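Local structure of aminoglycoside N(3)-acetyltransferase (Streptomyces griseus, 7LAP) at residues 40-51 with 176-187; 248-258 with 269-280. The protein probably acetylates the 3-amino group of aminoglycoside antibiotics, as an aminoglycoside N(3)-acetyltransferase of the antibiotic N-acetyltransferase family associated with drug resistance. All blocks are in the same frame, centred on the assembly; numbering follows the deposited sequence.

Interaction 1: 40-51 with 176-187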
loop_
_atom_site.group_PDB
_atom_site.type_symbol
_atom_site.label_atom_id
_atom_site.label_comp_id
_atom_site.label_asym_id
_atom_site.label_seq_id
_atom_site.Cartn_x
_atom_site.Cartn_y
_atom_site.Cartn_z
ATOM N N ASP B 40 3.445 -27.085 -5.022
ATOM C CA ASP B 40 2.971 -26.317 -6.169
ATOM C C ASP B 40 3.687 -24.969 -6.250
ATOM O O ASP B 40 4.013 -24.346 -5.234
ATOM C CB ASP B 40 1.450 -26.060 -6.060
ATOM C CG ASP B 40 0.613 -27.151 -6.703
ATOM O OD1 ASP B 40 1.188 -27.919 -7.490
ATOM O OD2 ASP B 40 -0.615 -27.250 -6.414
ATOM N N THR B 41 3.861 -24.477 -7.470
ATOM C CA THR B 41 4.143 -23.063 -7.700
ATOM C C THR B 41 2.864 -22.416 -8.218
ATOM O O THR B 41 2.315 -22.858 -9.235
ATOM C CB THR B 41 5.306 -22.892 -8.688
ATOM O OG1 THR B 41 6.506 -23.361 -8.072
ATOM C CG2 THR B 41 5.531 -21.438 -9.011
ATOM N N VAL B 42 2.360 -21.393 -7.522
ATOM C CA VAL B 42 1.067 -20.834 -7.909
ATOM C C VAL B 42 1.167 -19.317 -8.005
ATOM O O VAL B 42 1.519 -18.641 -7.032
ATOM C CB VAL B 42 -0.070 -21.248 -6.954
ATOM C CG1 VAL B 42 0.245 -20.926 -5.531
ATOM C CG2 VAL B 42 -1.393 -20.534 -7.352
ATOM N N MET B 43 0.854 -18.786 -9.180
ATOM C CA MET B 43 0.650 -17.358 -9.374
ATOM C C MET B 43 -0.803 -17.013 -9.030
ATOM O O MET B 43 -1.726 -17.680 -9.494
ATOM C CB MET B 43 0.955 -17.005 -10.828
ATOM C CG MET B 43 0.743 -15.563 -11.166
ATOM S SD MET B 43 1.368 -15.251 -12.830
ATOM C CE MET B 43 1.538 -13.463 -12.698
ATOM N N PHE B 44 -1.020 -15.988 -8.214
ATOM C CA PHE B 44 -2.375 -15.775 -7.743
ATOM C C PHE B 44 -2.761 -14.306 -7.844
ATOM O O PHE B 44 -1.932 -13.411 -7.649
ATOM C CB PHE B 44 -2.563 -16.352 -6.329
ATOM C CG PHE B 44 -1.846 -15.608 -5.231
ATOM C CD1 PHE B 44 -0.485 -15.740 -5.040
ATOM C CD2 PHE B 44 -2.570 -14.808 -4.358
ATOM C CE1 PHE B 44 0.151 -15.047 -4.001
ATOM C CE2 PHE B 44 -1.955 -14.124 -3.329
ATOM C CZ PHE B 44 -0.585 -14.230 -3.158
ATOM N N HIS B 45 -4.019 -14.097 -8.245
ATOM C CA HIS B 45 -4.693 -12.816 -8.379
ATOM C C HIS B 45 -5.848 -12.787 -7.387
ATOM O O HIS B 45 -6.627 -13.749 -7.317
ATOM C CB HIS B 45 -5.236 -12.667 -9.805
ATOM C CG HIS B 45 -4.158 -12.730 -10.844
ATOM N ND1 HIS B 45 -3.736 -13.915 -11.423
ATOM C CD2 HIS B 45 -3.376 -11.753 -11.366
ATOM C CE1 HIS B 45 -2.755 -13.656 -12.277
ATOM N NE2 HIS B 45 -2.517 -12.356 -12.257
ATOM N N THR B 46 -5.975 -11.694 -6.640
ATOM C CA THR B 46 -6.818 -11.674 -5.451
ATOM C C THR B 46 -7.743 -10.469 -5.474
ATOM O O THR B 46 -7.306 -9.339 -5.735
ATOM C CB THR B 46 -5.987 -11.637 -4.171
ATOM O OG1 THR B 46 -4.979 -12.639 -4.231
ATOM C CG2 THR B 46 -6.913 -11.891 -2.922
ATOM N N ARG B 47 -9.011 -10.699 -5.148
ATOM C CA ARG B 47 -9.916 -9.609 -4.789
ATOM C C ARG B 47 -10.267 -9.863 -3.325
ATOM O O ARG B 47 -11.149 -10.660 -2.995
ATOM C CB ARG B 47 -11.120 -9.569 -5.730
ATOM C CG ARG B 47 -12.086 -8.447 -5.454
ATOM C CD ARG B 47 -12.930 -8.133 -6.700
ATOM N NE ARG B 47 -12.099 -7.488 -7.707
ATOM C CZ ARG B 47 -12.511 -7.205 -8.935
ATOM N NH1 ARG B 47 -13.741 -7.526 -9.301
ATOM N NH2 ARG B 47 -11.689 -6.623 -9.788
ATOM N N LEU B 48 -9.527 -9.199 -2.437
ATOM C CA LEU B 48 -9.531 -9.578 -1.033
ATOM C C LEU B 48 -10.922 -9.468 -0.407
ATOM O O LEU B 48 -11.328 -10.349 0.350
ATOM C CB LEU B 48 -8.518 -8.719 -0.267
ATOM C CG LEU B 48 -8.431 -8.878 1.255
ATOM C CD1 LEU B 48 -8.002 -10.320 1.662
ATOM C CD2 LEU B 48 -7.414 -7.856 1.819
ATOM N N SER B 49 -11.666 -8.397 -0.689
ATOM C CA SER B 49 -12.983 -8.258 -0.067
ATOM C C SER B 49 -13.964 -9.336 -0.517
ATOM O O SER B 49 -14.950 -9.596 0.179
ATOM C CB SER B 49 -13.570 -6.877 -0.381
ATOM O OG SER B 49 -12.733 -5.888 0.173
ATOM N N ALA B 50 -13.750 -9.933 -1.692
ATOM C CA ALA B 50 -14.632 -11.006 -2.153
ATOM C C ALA B 50 -14.576 -12.201 -1.213
ATOM O O ALA B 50 -15.561 -12.931 -1.081
ATOM C CB ALA B 50 -14.234 -11.456 -3.570
ATOM N N ILE B 51 -13.428 -12.424 -0.567
ATOM C CA ILE B 51 -13.311 -13.518 0.398
ATOM C C ILE B 51 -14.229 -13.282 1.593
ATOM O O ILE B 51 -14.804 -14.225 2.143
ATOM C CB ILE B 51 -11.842 -13.682 0.840
ATOM C CG1 ILE B 51 -10.953 -13.961 -0.368
ATOM C CG2 ILE B 51 -11.684 -14.810 1.871
ATOM C CD1 ILE B 51 -9.393 -13.986 -0.047
ATOM N N ARG B 176 0.891 -23.203 -11.485
ATOM C CA ARG B 176 -0.557 -23.033 -11.516
ATOM C C ARG B 176 -0.897 -21.554 -11.452
ATOM O O ARG B 176 -0.052 -20.719 -11.099
ATOM C CB ARG B 176 -1.199 -23.807 -10.358
ATOM C CG ARG B 176 -0.477 -25.151 -10.300
ATOM C CD ARG B 176 -1.093 -26.137 -9.475
ATOM N NE ARG B 176 -2.327 -26.585 -10.066
ATOM C CZ ARG B 176 -3.126 -27.439 -9.442
ATOM N NH1 ARG B 176 -2.768 -27.883 -8.234
ATOM N NH2 ARG B 176 -4.264 -27.826 -9.997
ATOM N N VAL B 177 -2.138 -21.245 -11.833
ATOM C CA VAL B 177 -2.707 -19.904 -11.696
ATOM C C VAL B 177 -3.967 -20.008 -10.849
ATOM O O VAL B 177 -4.856 -20.820 -11.139
ATOM C CB VAL B 177 -3.007 -19.266 -13.068
ATOM C CG1 VAL B 177 -3.604 -17.882 -12.886
ATOM C CG2 VAL B 177 -1.703 -19.164 -13.871
ATOM N N LEU B 178 -4.033 -19.196 -9.797
ATOM C CA LEU B 178 -5.195 -19.124 -8.917
ATOM C C LEU B 178 -5.853 -17.747 -9.050
ATOM O O LEU B 178 -5.200 -16.718 -8.837
ATOM C CB LEU B 178 -4.751 -19.396 -7.478
ATOM C CG LEU B 178 -5.831 -19.144 -6.421
ATOM C CD1 LEU B 178 -6.920 -20.191 -6.528
ATOM C CD2 LEU B 178 -5.176 -19.156 -5.036
ATOM N N LEU B 179 -7.133 -17.723 -9.448
ATOM C CA LEU B 179 -7.947 -16.518 -9.318
ATOM C C LEU B 179 -8.707 -16.632 -8.014
ATOM O O LEU B 179 -9.576 -17.496 -7.871
ATOM C CB LEU B 179 -8.911 -16.366 -10.489
ATOM C CG LEU B 179 -8.219 -16.470 -11.847
ATOM C CD1 LEU B 179 -9.309 -16.320 -12.964
ATOM C CD2 LEU B 179 -7.059 -15.479 -12.000
ATOM N N LEU B 180 -8.399 -15.752 -7.069
ATOM C CA LEU B 180 -8.942 -15.813 -5.716
ATOM C C LEU B 180 -9.929 -14.646 -5.558
ATOM O O LEU B 180 -9.601 -13.558 -5.070
ATOM C CB LEU B 180 -7.761 -15.808 -4.728
ATOM C CG LEU B 180 -8.014 -15.906 -3.218
ATOM C CD1 LEU B 180 -8.942 -17.003 -2.889
ATOM C CD2 LEU B 180 -6.728 -16.015 -2.384
ATOM N N GLY B 181 -11.160 -14.879 -6.015
ATOM C CA GLY B 181 -12.140 -13.834 -6.137
ATOM C C GLY B 181 -11.888 -12.875 -7.268
ATOM O O GLY B 181 -12.735 -12.037 -7.529
ATOM N N ALA B 182 -10.722 -12.920 -7.898
ATOM C CA ALA B 182 -10.421 -12.034 -9.011
ATOM C C ALA B 182 -11.180 -12.488 -10.255
ATOM O O ALA B 182 -11.348 -13.698 -10.482
ATOM C CB ALA B 182 -8.910 -12.032 -9.315
ATOM N N PRO B 183 -11.593 -11.561 -11.108
ATOM C CA PRO B 183 -12.362 -11.952 -12.286
ATOM C C PRO B 183 -11.477 -12.557 -13.369
ATOM O O PRO B 183 -10.243 -12.460 -13.353
ATOM C CB PRO B 183 -13.022 -10.644 -12.746
ATOM C CG PRO B 183 -12.195 -9.572 -12.160
ATOM C CD PRO B 183 -11.635 -10.110 -10.863
ATOM N N ARG B 184 -12.144 -13.237 -14.309
ATOM C CA ARG B 184 -11.431 -14.005 -15.325
ATOM C C ARG B 184 -10.466 -13.137 -16.130
ATOM O O ARG B 184 -9.426 -13.629 -16.585
ATOM C CB ARG B 184 -12.448 -14.709 -16.227
ATOM C CG ARG B 184 -13.111 -15.894 -15.531
ATOM C CD ARG B 184 -14.319 -16.407 -16.277
ATOM N NE ARG B 184 -15.267 -15.322 -16.487
ATOM C CZ ARG B 184 -16.129 -15.252 -17.494
ATOM N NH1 ARG B 184 -16.187 -16.219 -18.404
ATOM N NH2 ARG B 184 -16.936 -14.209 -17.581
ATOM N N ASP B 185 -10.749 -11.843 -16.278
ATOM C CA ASP B 185 -9.880 -11.030 -17.126
ATOM C C ASP B 185 -8.547 -10.679 -16.477
ATOM O O ASP B 185 -7.685 -10.112 -17.162
ATOM C CB ASP B 185 -10.587 -9.742 -17.546
ATOM C CG ASP B 185 -11.353 -9.109 -16.413
ATOM O OD1 ASP B 185 -10.740 -8.339 -15.644
ATOM O OD2 ASP B 185 -12.562 -9.417 -16.266
ATOM N N THR B 186 -8.339 -10.999 -15.201
ATOM C CA THR B 186 -7.096 -10.643 -14.534
ATOM C C THR B 186 -5.980 -11.652 -14.769
ATOM O O THR B 186 -4.883 -11.479 -14.226
ATOM C CB THR B 186 -7.314 -10.467 -13.012
ATOM O OG1 THR B 186 -7.618 -11.726 -12.411
ATOM C CG2 THR B 186 -8.457 -9.535 -12.749
ATOM N N MET B 187 -6.206 -12.693 -15.566
ATOM C CA MET B 187 -5.173 -13.710 -15.729
ATOM C C MET B 187 -3.994 -13.200 -16.577
ATOM O O MET B 187 -4.008 -13.300 -17.809
ATOM C CB MET B 187 -5.753 -14.985 -16.349
ATOM C CG MET B 187 -4.787 -16.149 -16.239
ATOM S SD MET B 187 -5.234 -17.566 -17.249
ATOM C CE MET B 187 -6.572 -18.186 -16.221
#

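Interaction 2: 248-258 with 269-280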
loop_
_atom_site.group_PDB
_atom_site.type_symbol
_atom_site.label_atom_id
_atom_site.label_comp_id
_atom_site.label_asym_id
_atom_site.label_seq_id
_atom_site.Cartn_x
_atom_site.Cartn_y
_atom_site.Cartn_z
ATOM N N ILE B 248 -11.509 -15.815 -23.340
ATOM C CA ILE B 248 -10.580 -16.943 -23.446
ATOM C C ILE B 248 -10.691 -17.854 -22.219
ATOM O O ILE B 248 -10.788 -19.083 -22.340
ATOM C CB ILE B 248 -9.140 -16.428 -23.644
ATOM C CG1 ILE B 248 -9.029 -15.553 -24.895
ATOM C CG2 ILE B 248 -8.146 -17.584 -23.744
ATOM C CD1 ILE B 248 -7.608 -15.083 -25.170
ATOM N N VAL B 249 -10.670 -17.267 -21.016
ATOM C CA VAL B 249 -10.733 -18.073 -19.797
ATOM C C VAL B 249 -12.077 -18.778 -19.683
ATOM O O VAL B 249 -12.154 -19.928 -19.215
ATOM C CB VAL B 249 -10.437 -17.209 -18.554
ATOM C CG1 VAL B 249 -10.682 -18.007 -17.273
ATOM C CG2 VAL B 249 -8.999 -16.710 -18.590
ATOM N N GLY B 250 -13.153 -18.108 -20.101
ATOM C CA GLY B 250 -14.448 -18.764 -20.108
ATOM C C GLY B 250 -14.481 -19.981 -21.017
ATOM O O GLY B 250 -15.021 -21.032 -20.652
ATOM N N SER B 251 -13.893 -19.860 -22.214
ATOM C CA SER B 251 -13.799 -21.011 -23.111
ATOM C C SER B 251 -12.871 -22.068 -22.541
ATOM O O SER B 251 -13.120 -23.272 -22.679
ATOM C CB SER B 251 -13.287 -20.590 -24.488
ATOM O OG SER B 251 -13.991 -19.471 -24.971
ATOM N N MET B 252 -11.766 -21.627 -21.946
ATOM C CA MET B 252 -10.865 -22.536 -21.252
ATOM C C MET B 252 -11.630 -23.389 -20.251
ATOM O O MET B 252 -11.548 -24.626 -20.265
ATOM C CB MET B 252 -9.790 -21.710 -20.549
ATOM C CG MET B 252 -8.649 -22.478 -19.980
ATOM S SD MET B 252 -7.504 -21.327 -19.177
ATOM C CE MET B 252 -6.973 -20.251 -20.525
ATOM N N LEU B 253 -12.383 -22.729 -19.371
ATOM C CA LEU B 253 -13.133 -23.432 -18.337
ATOM C C LEU B 253 -14.147 -24.387 -18.950
ATOM O O LEU B 253 -14.287 -25.528 -18.494
ATOM C CB LEU B 253 -13.835 -22.428 -17.430
ATOM C CG LEU B 253 -12.906 -21.707 -16.455
ATOM C CD1 LEU B 253 -13.561 -20.384 -15.995
ATOM C CD2 LEU B 253 -12.591 -22.627 -15.271
ATOM N N ALA B 254 -14.849 -23.938 -19.996
ATOM C CA ALA B 254 -15.868 -24.767 -20.637
ATOM C C ALA B 254 -15.254 -25.987 -21.302
ATOM O O ALA B 254 -15.902 -27.026 -21.401
ATOM C CB ALA B 254 -16.654 -23.947 -21.668
ATOM N N ALA B 255 -14.015 -25.883 -21.761
ATOM C CA ALA B 255 -13.286 -27.020 -22.306
ATOM C C ALA B 255 -12.727 -27.946 -21.228
ATOM O O ALA B 255 -11.976 -28.870 -21.565
ATOM C CB ALA B 255 -12.135 -26.524 -23.184
ATOM N N GLY B 256 -13.026 -27.702 -19.950
ATOM C CA GLY B 256 -12.555 -28.550 -18.871
ATOM C C GLY B 256 -11.174 -28.247 -18.333
ATOM O O GLY B 256 -10.608 -29.090 -17.626
ATOM N N ILE B 257 -10.601 -27.088 -18.638
ATOM C CA ILE B 257 -9.303 -26.696 -18.102
ATOM C C ILE B 257 -9.556 -25.726 -16.952
ATOM O O ILE B 257 -10.043 -24.611 -17.168
ATOM C CB ILE B 257 -8.419 -26.065 -19.182
ATOM C CG1 ILE B 257 -8.089 -27.097 -20.261
ATOM C CG2 ILE B 257 -7.162 -25.505 -18.591
ATOM C CD1 ILE B 257 -7.542 -26.495 -21.526
ATOM N N GLY B 258 -9.218 -26.122 -15.737
ATOM C CA GLY B 258 -9.436 -25.261 -14.592
ATOM C C GLY B 258 -10.540 -25.807 -13.691
ATOM O O GLY B 258 -11.498 -26.438 -14.144
ATOM N N ARG B 269 -10.850 -19.866 -8.932
ATOM C CA ARG B 269 -10.554 -20.776 -10.028
ATOM C C ARG B 269 -9.077 -21.117 -10.030
ATOM O O ARG B 269 -8.231 -20.226 -9.941
ATOM C CB ARG B 269 -10.912 -20.178 -11.402
ATOM C CG ARG B 269 -12.415 -20.110 -11.665
ATOM C CD ARG B 269 -12.867 -18.683 -11.588
ATOM N NE ARG B 269 -14.164 -18.474 -12.256
ATOM C CZ ARG B 269 -14.716 -17.275 -12.406
ATOM N NH1 ARG B 269 -14.064 -16.201 -11.957
ATOM N NH2 ARG B 269 -15.898 -17.153 -13.002
ATOM N N LEU B 270 -8.778 -22.395 -10.192
ATOM C CA LEU B 270 -7.412 -22.896 -10.155
ATOM C C LEU B 270 -7.134 -23.631 -11.455
ATOM O O LEU B 270 -7.865 -24.563 -11.812
ATOM C CB LEU B 270 -7.205 -23.822 -8.951
ATOM C CG LEU B 270 -5.784 -24.401 -8.835
ATOM C CD1 LEU B 270 -4.787 -23.246 -8.626
ATOM C CD2 LEU B 270 -5.750 -25.398 -7.664
ATOM N N PHE B 271 -6.086 -23.200 -12.159
ATOM C CA PHE B 271 -5.683 -23.710 -13.463
ATOM C C PHE B 271 -4.254 -24.229 -13.424
ATOM O O PHE B 271 -3.392 -23.637 -12.771
ATOM C CB PHE B 271 -5.699 -22.607 -14.548
ATOM C CG PHE B 271 -7.010 -21.879 -14.670
ATOM C CD1 PHE B 271 -7.319 -20.811 -13.822
ATOM C CD2 PHE B 271 -7.920 -22.240 -15.664
ATOM C CE1 PHE B 271 -8.532 -20.110 -13.952
ATOM C CE2 PHE B 271 -9.139 -21.558 -15.794
ATOM C CZ PHE B 271 -9.444 -20.488 -14.932
ATOM N N ASP B 272 -3.971 -25.259 -14.223
ATOM C CA ASP B 272 -2.581 -25.574 -14.532
ATOM C C ASP B 272 -2.093 -24.623 -15.630
ATOM O O ASP B 272 -2.770 -24.444 -16.656
ATOM C CB ASP B 272 -2.434 -27.039 -14.960
ATOM C CG ASP B 272 -2.831 -28.027 -13.857
ATOM O OD1 ASP B 272 -2.580 -27.750 -12.666
ATOM O OD2 ASP B 272 -3.405 -29.091 -14.175
ATOM N N ALA B 273 -0.907 -24.025 -15.421
ATOM C CA ALA B 273 -0.430 -22.957 -16.304
ATOM C C ALA B 273 -0.109 -23.464 -17.706
ATOM O O ALA B 273 -0.380 -22.768 -18.688
ATOM C CB ALA B 273 0.809 -22.281 -15.717
ATOM N N ALA B 274 0.521 -24.643 -17.832
ATOM C CA ALA B 274 0.873 -25.124 -19.170
ATOM C C ALA B 274 -0.352 -25.366 -20.054
ATOM O O ALA B 274 -0.362 -24.867 -21.198
ATOM C CB ALA B 274 1.766 -26.372 -19.069
ATOM N N PRO B 275 -1.401 -26.091 -19.622
ATOM C CA PRO B 275 -2.582 -26.233 -20.508
ATOM C C PRO B 275 -3.313 -24.918 -20.752
ATOM O O PRO B 275 -3.881 -24.731 -21.842
ATOM C CB PRO B 275 -3.480 -27.241 -19.771
ATOM C CG PRO B 275 -2.605 -27.893 -18.768
ATOM C CD PRO B 275 -1.559 -26.873 -18.389
ATOM N N ALA B 276 -3.307 -23.998 -19.778
ATOM C CA ALA B 276 -3.968 -22.710 -19.976
ATOM C C ALA B 276 -3.285 -21.892 -21.066
ATOM O O ALA B 276 -3.957 -21.290 -21.908
ATOM C CB ALA B 276 -4.008 -21.928 -18.666
ATOM N N VAL B 277 -1.951 -21.862 -21.069
ATOM C CA VAL B 277 -1.226 -21.147 -22.115
ATOM C C VAL B 277 -1.405 -21.845 -23.451
ATOM O O VAL B 277 -1.666 -21.200 -24.477
ATOM C CB VAL B 277 0.268 -21.017 -21.751
ATOM C CG1 VAL B 277 1.089 -20.798 -23.004
ATOM C CG2 VAL B 277 0.464 -19.864 -20.844
ATOM N N GLU B 278 -1.248 -23.167 -23.470
ATOM C CA GLU B 278 -1.499 -23.918 -24.699
ATOM C C GLU B 278 -2.896 -23.622 -25.251
ATOM O O GLU B 278 -3.066 -23.375 -26.447
ATOM C CB GLU B 278 -1.324 -25.405 -24.421
ATOM C CG GLU B 278 -1.769 -26.332 -25.530
ATOM C CD GLU B 278 -1.519 -27.781 -25.164
ATOM O OE1 GLU B 278 -1.767 -28.155 -23.990
ATOM O OE2 GLU B 278 -1.060 -28.542 -26.038
ATOM N N PHE B 279 -3.909 -23.609 -24.381
ATOM C CA PHE B 279 -5.252 -23.289 -24.849
ATOM C C PHE B 279 -5.321 -21.861 -25.373
ATOM O O PHE B 279 -5.967 -21.596 -26.394
ATOM C CB PHE B 279 -6.266 -23.493 -23.718
ATOM C CG PHE B 279 -7.695 -23.287 -24.136
ATOM C CD1 PHE B 279 -8.254 -22.008 -24.149
ATOM C CD2 PHE B 279 -8.489 -24.377 -24.508
ATOM C CE1 PHE B 279 -9.584 -21.817 -24.535
ATOM C CE2 PHE B 279 -9.818 -24.195 -24.900
ATOM C CZ PHE B 279 -10.369 -22.910 -24.918
ATOM N N GLY B 280 -4.680 -20.923 -24.672
ATOM C CA GLY B 280 -4.819 -19.526 -25.037
ATOM C C GLY B 280 -4.197 -19.228 -26.387
ATOM O O GLY B 280 -4.781 -18.516 -27.213
#

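Interaction 1: 40-51 with 176-187
D40 OD2 is gripped by two donors: R176 NH1, in a salt bridge of 2.9 Å, and the backbone N of V37. R176 NH1 approaches on the syn side of the carboxylate, 31° out of its plane, while OD2 lies almost in the guanidinium plane; the two flat groups are turned 75° against each other. A bend at chi3 (70°) turns the arginine so that the edge of its guanidinium meets the carboxylate, with R176 CD 3.3 Å from D40 OD2. NH1 has a second acceptor in G35 O. From here strands 41-46 and 176-180 run parallel in the central mixed sheet, bonded from T41 O to R47 N. V42 CG2 packs 3.5 Å from L178 CB on the face that also carries F44 and L180. On the other face, H45 ND1, 3.7 Å from L179 CD2, is buried without a polar partner in the model. T186 O sits 3.1 Å above the imidazole plane, too poorly angled to bond NE2, which bonds weakly to T188 OG1. At the C-terminal end of the strands I51 CD1 packs on L180 CG, and beyond them P183 CD lies over one face of the R47 guanidinium, 3.6 Å from CZ.

Interaction 2: 248-258 with 269-280
M252 reaches from helix 248-254 between two aromatic rings, F279 and F271. Its CB lies 3.9 Å from F279 CD1, and its CA stands over that ring's face, 3.8 Å from the centroid, in a CH-pi contact. With CG anti to the backbone N (chi1 -170°) and chi2 also extended, the chain carries SD across to helix 273-280, where it meets A276 CB at 3.6 Å, and to F271 CD2, at 3.7 Å. The latter is an oblique Met-aromatic contact. The turn at chi3 then lays CE against A276 O, at 3.5 Å. The F271 ring is also met by V249 CG1 at CZ and by L253 CD2 at CE2, while G258 CA comes within 3.5 Å of F271 CD2. The chain gets there through a Schellman motif at G256, after which I257 CD1 reaches F279 CD2; A255 CB meets CE2 of the same ring. With no hydrogen bond between the two segments, packing alone joins them. Helices 248-254 and 273-280 pass at 117° with their axes 10.2 Å apart; strand 269-272 leads directly into the second of them, and helix 189-196 adds L190 against I248 and V249.

Interactions 1 and 2 join through the central sheet, where strand 176-180 has strand 41-46 on one side and the antiparallel strand 266-272 on the other. Their centres lie about 14 Å apart. Probable backbone hydrogen bonds run from L179 N to R269 O, at 2.8 Å, and from V177 N to F271 O, at 2.9 Å. V177 O also packs 3.5 Å from L270 CD1. The salt bridge between R176 NE and D272 OD1 adds a side-chain tie, and M187 touches F271, so the loop after strand 176-180 borders the packing of 248-258 on 269-280. Formic acid, probably from crystallisation, lies near D40 and near G258, without identifying a substrate site.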